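PDB 1U60: glutaminase 1 from Escherichia coli, which catalyses the hydrolysis of L-glutamine to L-glutamate and ammonium. Local coordinates for residues Q13-F18 with Q39-A44; H19-G24 with G292-A297; G50-A55 with N201-A206; A236-E241 with G265-V270; Y252-P257 with S298-L303. All coordinates share one frame; numbering follows the deposited sequence. Where two conformers were deposited one is given.

Contact 1: Q13-F18 with Q39-A44. With EDO (1,2-ethanediol), chain J.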
# COMPACT_ATOMS: atom_id res chain seq x y z
N GLN A 13 -3.84 -23.17 -16.23
CA GLN A 13 -2.44 -22.87 -16.53
C GLN A 13 -1.64 -22.47 -15.29
O GLN A 13 -0.48 -22.85 -15.15
CB GLN A 13 -2.36 -21.79 -17.62
CG GLN A 13 -3.03 -22.29 -18.91
CD GLN A 13 -2.89 -21.37 -20.12
OE1 GLN A 13 -2.40 -20.23 -20.01
NE2 GLN A 13 -3.33 -21.86 -21.29
N ALA A 14 -2.25 -21.72 -14.38
CA ALA A 14 -1.54 -21.41 -13.14
C ALA A 14 -1.21 -22.66 -12.33
O ALA A 14 -0.14 -22.75 -11.73
CB ALA A 14 -2.38 -20.43 -12.26
N TYR A 15 -2.16 -23.57 -12.27
CA TYR A 15 -2.01 -24.83 -11.55
C TYR A 15 -0.93 -25.66 -12.26
O TYR A 15 -0.00 -26.14 -11.64
CB TYR A 15 -3.34 -25.59 -11.53
CG TYR A 15 -3.21 -26.94 -10.91
CD1 TYR A 15 -3.18 -27.11 -9.52
CD2 TYR A 15 -3.09 -28.08 -11.71
CE1 TYR A 15 -3.02 -28.37 -8.94
CE2 TYR A 15 -2.92 -29.34 -11.13
CZ TYR A 15 -2.89 -29.49 -9.75
OH TYR A 15 -2.72 -30.74 -9.17
N THR A 16 -1.03 -25.78 -13.57
CA THR A 16 -0.05 -26.63 -14.31
C THR A 16 1.35 -26.11 -14.11
O THR A 16 2.27 -26.89 -13.81
CB THR A 16 -0.38 -26.74 -15.78
OG1 THR A 16 -1.68 -27.31 -15.93
CG2 THR A 16 0.64 -27.69 -16.54
N GLN A 17 1.51 -24.80 -14.23
CA GLN A 17 2.81 -24.17 -14.19
C GLN A 17 3.47 -24.22 -12.80
O GLN A 17 4.70 -24.32 -12.69
CB GLN A 17 2.71 -22.73 -14.72
CG GLN A 17 4.00 -21.92 -14.63
CD GLN A 17 3.98 -20.63 -15.47
OE1 GLN A 17 2.96 -20.27 -16.08
NE2 GLN A 17 5.13 -19.96 -15.53
N PHE A 18 2.68 -24.16 -11.73
CA PHE A 18 3.23 -23.99 -10.38
C PHE A 18 2.87 -25.04 -9.33
O PHE A 18 3.45 -24.98 -8.25
CB PHE A 18 2.88 -22.58 -9.82
CG PHE A 18 3.51 -21.47 -10.57
CD1 PHE A 18 4.86 -21.24 -10.45
CD2 PHE A 18 2.77 -20.67 -11.42
CE1 PHE A 18 5.48 -20.23 -11.15
CE2 PHE A 18 3.39 -19.63 -12.14
CZ PHE A 18 4.74 -19.42 -12.00
N GLN A 39 2.13 -31.62 -0.64
CA GLN A 39 1.94 -31.53 -2.06
C GLN A 39 0.57 -30.95 -2.49
O GLN A 39 0.37 -30.71 -3.67
CB GLN A 39 2.15 -32.91 -2.74
CG GLN A 39 1.05 -33.90 -2.69
CD GLN A 39 0.78 -34.44 -1.31
OE1 GLN A 39 1.61 -34.35 -0.39
NE2 GLN A 39 -0.43 -35.03 -1.16
N LEU A 40 -0.35 -30.83 -1.54
CA LEU A 40 -1.67 -30.30 -1.87
C LEU A 40 -1.53 -28.91 -2.44
O LEU A 40 -0.76 -28.11 -1.90
CB LEU A 40 -2.54 -30.26 -0.65
CG LEU A 40 -2.88 -31.59 0.01
CD1 LEU A 40 -3.53 -31.39 1.39
CD2 LEU A 40 -3.77 -32.40 -0.93
N ALA A 41 -2.34 -28.62 -3.46
CA ALA A 41 -2.27 -27.34 -4.13
C ALA A 41 -3.54 -27.07 -4.93
O ALA A 41 -4.06 -27.99 -5.59
CB ALA A 41 -1.10 -27.35 -5.07
N ALA A 42 -4.05 -25.83 -4.87
CA ALA A 42 -5.29 -25.44 -5.52
C ALA A 42 -5.27 -23.98 -5.85
O ALA A 42 -4.55 -23.19 -5.21
CB ALA A 42 -6.48 -25.77 -4.66
N VAL A 43 -6.03 -23.64 -6.87
CA VAL A 43 -6.26 -22.26 -7.23
C VAL A 43 -7.69 -22.12 -7.75
O VAL A 43 -8.27 -23.04 -8.37
CB VAL A 43 -5.23 -21.75 -8.23
CG1 VAL A 43 -5.17 -22.65 -9.47
CG2 VAL A 43 -5.49 -20.33 -8.60
N ALA A 44 -8.31 -20.99 -7.44
CA ALA A 44 -9.71 -20.76 -7.83
C ALA A 44 -10.01 -19.29 -8.09
O ALA A 44 -9.44 -18.42 -7.48
CB ALA A 44 -10.70 -21.27 -6.75
C1 EDO J . -3.47 -36.21 -1.31
O1 EDO J . -2.95 -35.81 -2.57
C2 EDO J . -2.52 -35.79 -0.20
O2 EDO J . -2.21 -36.84 0.70
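The phenol ring of Tyr15 meets Ala41 with its edge: CE1 lies 3.5 Å from the carbonyl O of Ala41, which sits near the ring plane, and 4.4 Å from the Ala41 CB. The ring also meets the imidazole of His19, with the two planes inclined at about 30°. A second flat group, the Phe18 ring, has one face covered by CG of Gln17, 3.4 Å above the plane and displaced toward the rim; it takes no part against the strand but leans on helix 290-303. This is the helix-on-sheet packing of the beta-lactamase-like fold, in which the N-terminal helix 4-18 lies beside helix 290-303 against one face of the five-stranded antiparallel sheet. Strand 42-47 stands between strands 52-56 and 274-279. Its alternation decides what the helix feels: the CB of Ala41 and of Val43 point to the helix, while Ala42 and Ala44 turn to helix 202-213 on the opposite face. Tyr15 reaches along the strand because its CG is placed anti to the backbone N (chi1 175°), which carries the ring from the helix toward the strand's beginning and leaves CB over Val43. The root of the Tyr15 side chain also touches Ala55 of the neighbouring strand 52-56. Ala41 is itself held by its N, which donates to the carboxylate of Asp57. The second point of contact is purely aliphatic, Tyr15 CB against Val43 CG1 at 4.0 Å.

Contact 2: H19-G24 with G292-A297. With EDO (1,2-ethanediol), chain E.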
# COMPACT_ATOMS: atom_id res chain seq x y z
N HIS A 19 1.95 -25.97 -9.60
CA HIS A 19 1.35 -26.76 -8.49
C HIS A 19 2.38 -27.63 -7.75
O HIS A 19 2.17 -27.98 -6.58
CB HIS A 19 0.15 -27.65 -8.92
CG HIS A 19 0.53 -28.84 -9.73
ND1 HIS A 19 1.33 -29.86 -9.25
CD2 HIS A 19 0.21 -29.19 -10.99
CE1 HIS A 19 1.52 -30.76 -10.19
NE2 HIS A 19 0.84 -30.39 -11.25
N SER A 20 3.44 -28.01 -8.47
CA SER A 20 4.46 -28.93 -7.93
C SER A 20 5.79 -28.23 -7.66
O SER A 20 6.83 -28.88 -7.47
CB SER A 20 4.69 -30.05 -8.92
OG SER A 20 5.33 -29.54 -10.07
N LEU A 21 5.77 -26.90 -7.66
CA LEU A 21 6.96 -26.10 -7.46
C LEU A 21 7.51 -26.34 -6.06
O LEU A 21 6.79 -26.22 -5.10
CB LEU A 21 6.58 -24.63 -7.63
CG LEU A 21 7.69 -23.60 -7.71
CD1 LEU A 21 8.28 -23.63 -9.14
CD2 LEU A 21 7.14 -22.21 -7.30
N ASN A 22 8.78 -26.72 -5.95
CA ASN A 22 9.40 -26.98 -4.65
C ASN A 22 9.76 -25.68 -3.96
O ASN A 22 9.87 -24.63 -4.61
CB ASN A 22 10.68 -27.87 -4.78
CG ASN A 22 10.38 -29.35 -4.87
OD1 ASN A 22 11.18 -30.13 -5.41
ND2 ASN A 22 9.23 -29.77 -4.35
N GLY A 23 9.94 -25.74 -2.65
CA GLY A 23 10.48 -24.62 -1.90
C GLY A 23 9.55 -24.30 -0.73
O GLY A 23 8.31 -24.52 -0.80
N GLY A 24 10.14 -23.79 0.35
CA GLY A 24 9.38 -23.48 1.55
C GLY A 24 9.13 -24.67 2.46
O GLY A 24 9.56 -25.78 2.17
N GLY A 292 1.12 -20.80 -3.53
CA GLY A 292 -0.12 -20.05 -3.45
C GLY A 292 0.12 -18.67 -4.09
O GLY A 292 -0.71 -18.16 -4.84
N GLN A 293 1.24 -18.03 -3.74
CA GLN A 293 1.56 -16.70 -4.24
C GLN A 293 1.69 -16.72 -5.74
O GLN A 293 1.14 -15.87 -6.44
CB GLN A 293 2.88 -16.18 -3.66
CG GLN A 293 2.72 -15.60 -2.30
CD GLN A 293 4.05 -15.26 -1.63
OE1 GLN A 293 4.38 -14.05 -1.48
NE2 GLN A 293 4.81 -16.30 -1.20
N LYS A 294 2.43 -17.71 -6.23
CA LYS A 294 2.73 -17.80 -7.66
C LYS A 294 1.46 -18.11 -8.45
O LYS A 294 1.26 -17.56 -9.50
CB LYS A 294 3.86 -18.84 -7.92
CG LYS A 294 5.23 -18.32 -7.48
CD LYS A 294 5.85 -17.19 -8.37
CE LYS A 294 6.91 -16.35 -7.57
NZ LYS A 294 8.33 -16.62 -7.98
N MET A 295 0.59 -18.97 -7.93
CA MET A 295 -0.61 -19.34 -8.66
C MET A 295 -1.59 -18.13 -8.74
O MET A 295 -2.18 -17.89 -9.77
CB MET A 295 -1.28 -20.57 -8.04
CG MET A 295 -0.50 -21.85 -8.39
SD MET A 295 -1.40 -23.34 -7.81
CE MET A 295 -1.15 -23.30 -6.21
N VAL A 296 -1.77 -17.39 -7.64
CA VAL A 296 -2.63 -16.20 -7.67
C VAL A 296 -2.04 -15.13 -8.60
O VAL A 296 -2.78 -14.55 -9.41
CB VAL A 296 -2.85 -15.64 -6.27
CG1 VAL A 296 -3.49 -14.27 -6.34
CG2 VAL A 296 -3.74 -16.61 -5.39
N ALA A 297 -0.74 -14.86 -8.46
CA ALA A 297 -0.08 -13.91 -9.34
C ALA A 297 -0.25 -14.29 -10.80
O ALA A 297 -0.47 -13.46 -11.67
CB ALA A 297 1.40 -13.79 -8.98
C1 EDO E . 10.53 -16.29 -4.63
O1 EDO E . 11.55 -16.64 -3.69
C2 EDO E . 10.53 -14.79 -4.88
O2 EDO E . 9.62 -14.57 -5.93
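His19 and Met295 form the more buried half of this contact, Leu21 and Lys294 the exposed half, and both approaches are loose. Just after helix 4-18 the chain passes over the last long helix, 290-303, and the sulfur of Met295 comes to 4.4 Å from CA of His19. His19 CB points away from the helix, so the sulfur meets its backbone and not the imidazole. The Met295 side chain is buried: beyond SD its methyl CE turns inward (chi3 -74°) to lie 3.5 Å from the carbonyl O of Ala42, and the residue also leans on Ala278 of strand 274-279. Two residues further along the loop, toward solvent, CD2 of Leu21 approaches CG of Lys294 at 4.3 Å. The lysine chain then bends at chi2 and leads the amine outward, where NZ donates to O2 of an ethanediol, probably from the crystallisation liquor, at 3.2 Å. Lys294 is a known site of N6-acetylation, although unmodified here. The loop gains a polar tie just beside the contact, from Leu21 O to NE of Arg291. The contact engages only aliphatic parts of Lys294; its amine lies at the surface, consistent with its being reachable for acetylation.

Contact 3: G50-A55 with N201-A206. With EDO (1,2-ethanediol), chain I.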
# COMPACT_ATOMS: atom_id res chain seq x y z
N GLY A 50 -20.95 -14.78 -9.56
CA GLY A 50 -21.19 -16.05 -8.93
C GLY A 50 -20.77 -17.30 -9.70
O GLY A 50 -21.22 -18.41 -9.42
N ASN A 51 -19.91 -17.12 -10.68
CA ASN A 51 -19.30 -18.24 -11.39
C ASN A 51 -18.01 -18.68 -10.73
O ASN A 51 -17.24 -17.83 -10.27
CB ASN A 51 -19.09 -17.86 -12.86
CG ASN A 51 -20.43 -17.75 -13.59
OD1 ASN A 51 -21.20 -18.71 -13.53
ND2 ASN A 51 -20.77 -16.57 -14.11
N VAL A 52 -17.74 -19.99 -10.75
CA VAL A 52 -16.65 -20.57 -10.00
C VAL A 52 -15.80 -21.40 -10.93
O VAL A 52 -16.34 -22.23 -11.66
CB VAL A 52 -17.15 -21.49 -8.85
CG1 VAL A 52 -15.98 -22.11 -8.12
CG2 VAL A 52 -18.03 -20.72 -7.90
N TYR A 53 -14.49 -21.19 -10.90
CA TYR A 53 -13.52 -21.90 -11.74
C TYR A 53 -12.38 -22.34 -10.84
O TYR A 53 -11.83 -21.51 -10.10
CB TYR A 53 -12.94 -21.01 -12.84
CG TYR A 53 -14.02 -20.39 -13.66
CD1 TYR A 53 -14.61 -21.09 -14.72
CD2 TYR A 53 -14.55 -19.14 -13.32
CE1 TYR A 53 -15.69 -20.55 -15.44
CE2 TYR A 53 -15.60 -18.60 -14.03
CZ TYR A 53 -16.16 -19.29 -15.09
OH TYR A 53 -17.22 -18.75 -15.77
N SER A 54 -11.98 -23.60 -10.90
CA SER A 54 -10.86 -24.03 -10.07
C SER A 54 -10.04 -25.14 -10.67
O SER A 54 -10.44 -25.75 -11.65
CB SER A 54 -11.36 -24.43 -8.69
OG SER A 54 -11.89 -25.76 -8.70
N ALA A 55 -8.88 -25.36 -10.07
CA ALA A 55 -7.95 -26.42 -10.43
C ALA A 55 -7.27 -26.90 -9.19
O ALA A 55 -7.08 -26.14 -8.22
CB ALA A 55 -6.89 -25.90 -11.44
N ASN A 201 -11.93 -24.13 2.30
CA ASN A 201 -11.23 -24.57 1.12
C ASN A 201 -10.93 -23.42 0.18
O ASN A 201 -11.26 -22.25 0.46
CB ASN A 201 -11.94 -25.71 0.39
CG ASN A 201 -13.27 -25.36 -0.09
OD1 ASN A 201 -13.53 -24.24 -0.57
ND2 ASN A 201 -14.21 -26.35 -0.00
N THR A 202 -10.31 -23.72 -0.92
CA THR A 202 -9.82 -22.65 -1.80
C THR A 202 -10.99 -21.91 -2.45
O THR A 202 -10.88 -20.70 -2.72
CB THR A 202 -8.87 -23.22 -2.81
OG1 THR A 202 -7.72 -23.74 -2.12
CG2 THR A 202 -8.28 -22.14 -3.75
N ILE A 203 -12.07 -22.63 -2.77
CA ILE A 203 -13.25 -21.98 -3.32
C ILE A 203 -13.87 -21.03 -2.30
O ILE A 203 -14.32 -19.95 -2.66
CB ILE A 203 -14.21 -23.03 -3.91
CG1 ILE A 203 -13.59 -23.52 -5.24
CG2 ILE A 203 -15.56 -22.44 -4.23
CD1 ILE A 203 -14.21 -24.72 -5.80
N GLU A 204 -13.94 -21.47 -1.05
CA GLU A 204 -14.45 -20.63 0.03
C GLU A 204 -13.59 -19.40 0.23
O GLU A 204 -14.11 -18.30 0.39
CB GLU A 204 -14.57 -21.46 1.29
CG GLU A 204 -15.74 -22.43 1.13
CD GLU A 204 -15.78 -23.58 2.16
OE1 GLU A 204 -14.76 -23.86 2.85
OE2 GLU A 204 -16.87 -24.23 2.19
N LEU A 205 -12.27 -19.56 0.16
CA LEU A 205 -11.37 -18.40 0.24
C LEU A 205 -11.60 -17.43 -0.90
O LEU A 205 -11.67 -16.22 -0.68
CB LEU A 205 -9.93 -18.84 0.34
CG LEU A 205 -8.85 -17.78 0.46
CD1 LEU A 205 -9.18 -16.87 1.66
CD2 LEU A 205 -7.46 -18.36 0.62
N ALA A 206 -11.70 -17.94 -2.12
CA ALA A 206 -12.01 -17.12 -3.27
C ALA A 206 -13.35 -16.44 -3.16
O ALA A 206 -13.52 -15.35 -3.67
CB ALA A 206 -11.90 -17.91 -4.58
C1 EDO I . -16.59 -26.85 -3.43
O1 EDO I . -15.31 -27.53 -3.25
C2 EDO I . -16.76 -25.68 -2.46
O2 EDO I . -17.01 -26.04 -1.09
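A surface junction between an edge strand and the start of a capped helix brings Val52 and Ser54 against Ile203. Val52 and Ser54 both direct CB to the helix, and the isoleucine lies across them. CG1 of Val52 meets CD1 of Ile203 at 3.9 Å and is as near to its CG2, the two side chains crossing at about a right angle. The terminal methyl is delivered by an extended end of the chain (chi2 167°), which lets CD1 also reach OG of Ser54 at 3.9 Å. That hydroxyl has its polar partner elsewhere, a hydrogen bond with OG of Ser58.

Strand 52-56 is the outermost strand on one side of the five-stranded antiparallel sheet of this beta-lactamase-clan fold, bonded to strand 42-47, and helix 202-213 packs on the sheet face opposite to that occupied by helix 4-18. Tyr53, pointing the other way, packs on that N-terminal helix.

The first turn of helix 202-213 is closed by a capping box. Asn201, at the N-cap, accepts from Glu204 N through OD1 at 2.8 Å, a bond nearly straight at the hydrogen and close to the amide C=O axis. In return Asn201 N donates to Glu204 OE1 at 2.9 Å, on the anti side of the carboxylate and 31° out of its plane. OE1 is gripped a second time by a salt bridge to NH1 of Arg61. ND2 of Asn201 points at O2 of an ethanediol, 3.0 Å away with an angle of 174° at the hydrogen, and this glycol is bound in addition by OD1 of Asp59.

Contact 4: A236-E241 with G265-V270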
# COMPACT_ATOMS: atom_id res chain seq x y z
N ALA A 236 -7.74 -1.43 1.38
CA ALA A 236 -6.60 -0.57 1.64
C ALA A 236 -5.71 -1.20 2.70
O ALA A 236 -4.48 -1.28 2.54
CB ALA A 236 -7.03 0.80 2.09
N GLU A 237 -6.33 -1.69 3.77
CA GLU A 237 -5.56 -2.33 4.83
C GLU A 237 -4.81 -3.55 4.29
O GLU A 237 -3.62 -3.75 4.64
CB GLU A 237 -6.48 -2.74 6.00
CG GLU A 237 -7.16 -1.58 6.78
CD GLU A 237 -6.36 -0.87 7.83
OE1 GLU A 237 -5.09 -0.92 7.82
OE2 GLU A 237 -7.03 -0.19 8.70
N MET A 238 -5.48 -4.35 3.46
CA MET A 238 -4.85 -5.49 2.82
C MET A 238 -3.66 -5.04 1.95
O MET A 238 -2.59 -5.66 2.01
CB MET A 238 -5.85 -6.27 1.97
CG MET A 238 -6.86 -7.09 2.83
SD MET A 238 -8.29 -7.67 1.90
CE MET A 238 -7.52 -8.86 0.80
N MET A 239 -3.82 -3.99 1.15
CA MET A 239 -2.71 -3.57 0.28
C MET A 239 -1.52 -3.21 1.15
O MET A 239 -0.39 -3.45 0.74
CB MET A 239 -3.10 -2.36 -0.59
CG MET A 239 -2.07 -1.98 -1.68
SD MET A 239 -1.89 -3.06 -3.00
CE MET A 239 -3.37 -3.10 -3.65
N MET A 240 -1.74 -2.61 2.32
CA MET A 240 -0.61 -2.12 3.08
C MET A 240 0.13 -3.21 3.87
O MET A 240 1.32 -3.11 4.09
CB MET A 240 -1.05 -1.00 4.01
CG MET A 240 -1.73 0.17 3.32
SD MET A 240 -0.86 1.01 2.00
CE MET A 240 0.68 1.51 2.90
N GLU A 241 -0.56 -4.25 4.28
CA GLU A 241 -0.01 -5.19 5.27
C GLU A 241 -0.41 -6.67 5.11
O GLU A 241 0.06 -7.50 5.88
CB GLU A 241 -0.46 -4.69 6.65
CG GLU A 241 0.13 -5.33 7.87
CD GLU A 241 1.63 -5.14 7.98
OE1 GLU A 241 2.08 -3.96 8.07
OE2 GLU A 241 2.37 -6.14 8.05
N GLY A 265 -3.02 -20.44 2.55
CA GLY A 265 -3.92 -19.67 1.72
C GLY A 265 -3.38 -18.33 1.31
O GLY A 265 -2.64 -17.69 2.07
N ILE A 266 -3.69 -17.94 0.08
CA ILE A 266 -3.42 -16.62 -0.47
C ILE A 266 -4.70 -16.16 -1.11
O ILE A 266 -5.28 -16.86 -1.94
CB ILE A 266 -2.27 -16.66 -1.53
CG1 ILE A 266 -0.94 -17.14 -0.92
CG2 ILE A 266 -2.07 -15.28 -2.20
CD1 ILE A 266 -0.32 -16.26 0.11
N LEU A 267 -5.12 -14.95 -0.73
CA LEU A 267 -6.30 -14.32 -1.34
C LEU A 267 -5.88 -13.05 -2.05
O LEU A 267 -5.07 -12.26 -1.54
CB LEU A 267 -7.24 -13.94 -0.22
CG LEU A 267 -8.46 -13.05 -0.56
CD1 LEU A 267 -9.43 -13.82 -1.46
CD2 LEU A 267 -9.10 -12.58 0.73
N ALA A 268 -6.49 -12.80 -3.20
CA ALA A 268 -6.41 -11.49 -3.79
C ALA A 268 -7.78 -11.04 -4.30
O ALA A 268 -8.61 -11.85 -4.69
CB ALA A 268 -5.45 -11.50 -4.92
N VAL A 269 -8.00 -9.73 -4.30
CA VAL A 269 -9.27 -9.17 -4.75
C VAL A 269 -9.05 -8.29 -5.97
O VAL A 269 -8.22 -7.40 -5.95
CB VAL A 269 -9.90 -8.32 -3.61
CG1 VAL A 269 -11.23 -7.73 -4.10
CG2 VAL A 269 -10.07 -9.21 -2.40
N VAL A 270 -9.85 -8.50 -7.02
CA VAL A 270 -9.93 -7.61 -8.17
C VAL A 270 -11.22 -6.78 -7.99
O VAL A 270 -12.33 -7.29 -8.19
CB VAL A 270 -9.94 -8.38 -9.53
CG1 VAL A 270 -9.86 -7.40 -10.69
CG2 VAL A 270 -8.76 -9.34 -9.62
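Met238 is the one residue of helix segment 236-241 that touches strand 265-270, where it meets Leu267 and Val269. The contact lies deep in the beta-lactamase-like fold, where the helical region faces the five-stranded sheet. Along the helix, Ala236 and Glu237 come first and look elsewhere, both packing on Tyr252 of the second subunit, as Met239 further on packs on Phe308 of that subunit. Met238, between them, turns to the sheet. Its chain is extended through chi2 (166°) as far as SD and bends at chi3 (67°), which brings CE against both strand side chains; it crosses each at about a right angle. Met238 also touches Val70 of helix 68-80. On the strand, Leu267 and Val269 are two apart and so share a face, which helix 202-213 also covers, while Ile266 and Ala268 turn to helix 290-303. Val269 directs its CB to the helix; Leu267 does not, and only the end of its side chain comes nearer. The side chains of Leu267 and Met238 lie about 10 Å from those of Ser66 and Tyr244 respectively, both predicted to bind substrate, so the contact is not itself part of the site. CE of Met238 stands 4.0 Å from CD2 of Leu267 and 4.1 Å from CG2 of Val269.

Contact 5: Y252-P257 with S298-L303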
# COMPACT_ATOMS: atom_id res chain seq x y z
N TYR A 252 3.99 -4.35 -5.84
CA TYR A 252 4.92 -4.06 -6.93
C TYR A 252 4.76 -5.05 -8.08
O TYR A 252 4.71 -4.68 -9.22
CB TYR A 252 6.30 -4.12 -6.34
CG TYR A 252 7.46 -3.63 -7.18
CD1 TYR A 252 7.76 -2.31 -7.24
CD2 TYR A 252 8.30 -4.54 -7.82
CE1 TYR A 252 8.83 -1.84 -7.96
CE2 TYR A 252 9.39 -4.09 -8.56
CZ TYR A 252 9.67 -2.75 -8.59
OH TYR A 252 10.75 -2.32 -9.32
N ARG A 253 4.63 -6.33 -7.75
CA ARG A 253 4.55 -7.40 -8.75
C ARG A 253 3.18 -7.75 -9.28
O ARG A 253 3.02 -8.03 -10.47
CB ARG A 253 5.25 -8.64 -8.20
CG ARG A 253 6.79 -8.48 -8.12
CD ARG A 253 7.48 -8.45 -9.50
NE ARG A 253 8.90 -8.14 -9.44
CZ ARG A 253 9.64 -7.79 -10.52
NH1 ARG A 253 9.13 -7.75 -11.74
NH2 ARG A 253 10.90 -7.53 -10.38
N VAL A 254 2.18 -7.77 -8.38
CA VAL A 254 0.82 -8.20 -8.67
C VAL A 254 -0.18 -7.02 -8.71
O VAL A 254 -1.08 -6.97 -9.57
CB VAL A 254 0.37 -9.22 -7.59
CG1 VAL A 254 -1.00 -9.74 -7.88
CG2 VAL A 254 1.34 -10.40 -7.51
N GLY A 255 -0.05 -6.08 -7.76
CA GLY A 255 -0.91 -4.91 -7.74
C GLY A 255 -2.39 -5.16 -7.41
O GLY A 255 -3.30 -4.45 -7.86
N LEU A 256 -2.62 -6.18 -6.61
CA LEU A 256 -3.95 -6.42 -6.10
C LEU A 256 -3.89 -6.58 -4.59
O LEU A 256 -2.97 -7.20 -4.05
CB LEU A 256 -4.53 -7.69 -6.69
CG LEU A 256 -4.73 -7.79 -8.20
CD1 LEU A 256 -5.11 -9.22 -8.56
CD2 LEU A 256 -5.78 -6.83 -8.67
N PRO A 257 -4.90 -6.06 -3.90
CA PRO A 257 -4.98 -6.26 -2.43
C PRO A 257 -5.08 -7.71 -2.08
O PRO A 257 -5.90 -8.41 -2.65
CB PRO A 257 -6.24 -5.52 -2.01
CG PRO A 257 -6.92 -5.11 -3.29
CD PRO A 257 -6.03 -5.27 -4.42
N SER A 298 -0.12 -15.59 -11.09
CA SER A 298 -0.26 -16.07 -12.46
C SER A 298 -1.65 -15.78 -13.05
O SER A 298 -1.78 -15.26 -14.14
CB SER A 298 0.04 -17.57 -12.53
OG SER A 298 -0.18 -18.02 -13.88
N VAL A 299 -2.71 -16.08 -12.30
CA VAL A 299 -4.04 -15.82 -12.77
C VAL A 299 -4.20 -14.32 -13.06
O VAL A 299 -4.71 -13.91 -14.13
CB VAL A 299 -5.10 -16.31 -11.76
CG1 VAL A 299 -6.56 -15.88 -12.16
CG2 VAL A 299 -5.05 -17.84 -11.60
N ALA A 300 -3.75 -13.49 -12.10
CA ALA A 300 -3.93 -12.07 -12.21
C ALA A 300 -3.14 -11.56 -13.43
O ALA A 300 -3.63 -10.70 -14.18
CB ALA A 300 -3.49 -11.35 -10.94
N LYS A 301 -1.96 -12.11 -13.66
CA LYS A 301 -1.11 -11.65 -14.77
C LYS A 301 -1.72 -12.08 -16.11
O LYS A 301 -1.74 -11.32 -17.08
CB LYS A 301 0.27 -12.24 -14.65
CG LYS A 301 1.23 -11.77 -15.74
CD LYS A 301 2.69 -11.97 -15.34
CE LYS A 301 3.64 -11.43 -16.41
NZ LYS A 301 4.50 -12.51 -16.96
N GLN A 302 -2.20 -13.30 -16.16
CA GLN A 302 -2.80 -13.84 -17.39
C GLN A 302 -4.06 -13.05 -17.76
O GLN A 302 -4.32 -12.86 -18.94
CB GLN A 302 -3.18 -15.30 -17.24
CG GLN A 302 -2.04 -16.32 -17.22
CD GLN A 302 -2.59 -17.73 -16.99
OE1 GLN A 302 -3.22 -18.31 -17.90
NE2 GLN A 302 -2.44 -18.25 -15.75
N LEU A 303 -4.84 -12.60 -16.76
CA LEU A 303 -6.11 -11.92 -17.03
C LEU A 303 -5.95 -10.40 -17.09
O LEU A 303 -6.93 -9.70 -17.39
CB LEU A 303 -7.17 -12.34 -16.00
CG LEU A 303 -7.56 -13.82 -15.97
CD1 LEU A 303 -8.61 -14.09 -14.89
CD2 LEU A 303 -8.02 -14.29 -17.36
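Leu256 and Val254 close on one methyl group, the CB of Ala300 on the last long helix. The leucine does most of the reaching: with CG beside the backbone N (chi1 -62°) and an extended second torsion (171°), its CD1 is carried forward to 3.6 Å from the Ala300 CB. Val254 comes from the helix-end side, its CG1 4.3 Å from the same methyl. Between them lies Gly255, where the chain first leaves helical backbone angles, with positive phi, after which Leu256 points to helix 290-303, while Val254, before the turn, only brushes Ala300 with CG1. Gln302, extended at chi2, lies along the helix so that NE2 donates to OG of Ser298, one turn earlier, at 2.9 Å, with the hydroxyl 26° out of the amide plane; it gives a further hydrogen bond to O of Ala10 in helix 4-18. Tyr252 OH and Arg253 NE bond to Pro82 O and Gln86 OE1 of the second subunit. The contact thus joins a turn next to the subunit interface to the C-terminal helix; with only hydrocarbon groups meeting, it has no directional bond, and the small Ala300 side chain lets Leu256 CD1 come close to the helix.

How the contacts relate
Contacts 1, 4 and 5 are buried, contact 2 is partly so and contact 3 lies at the surface. Contacts 1, 3 and 4 each set a helix on the five-stranded sheet, whereas contacts 2 and 5 join a loop or turn to helix 290-303, which packs on that sheet. Contacts 1 and 3 use the neighbouring strands 42-47 and 52-56 but opposite faces. Contacts 2 and 5 meet where Ala297 CB touches Val254 CG2. Contacts 4 and 5 are joined by the backbone of Val269 and Pro257, and both reach the second subunit. Across every contact the touching atoms are mainly apolar; polar chemistry gathers at the margins, most richly in the capping box of surface contact 3.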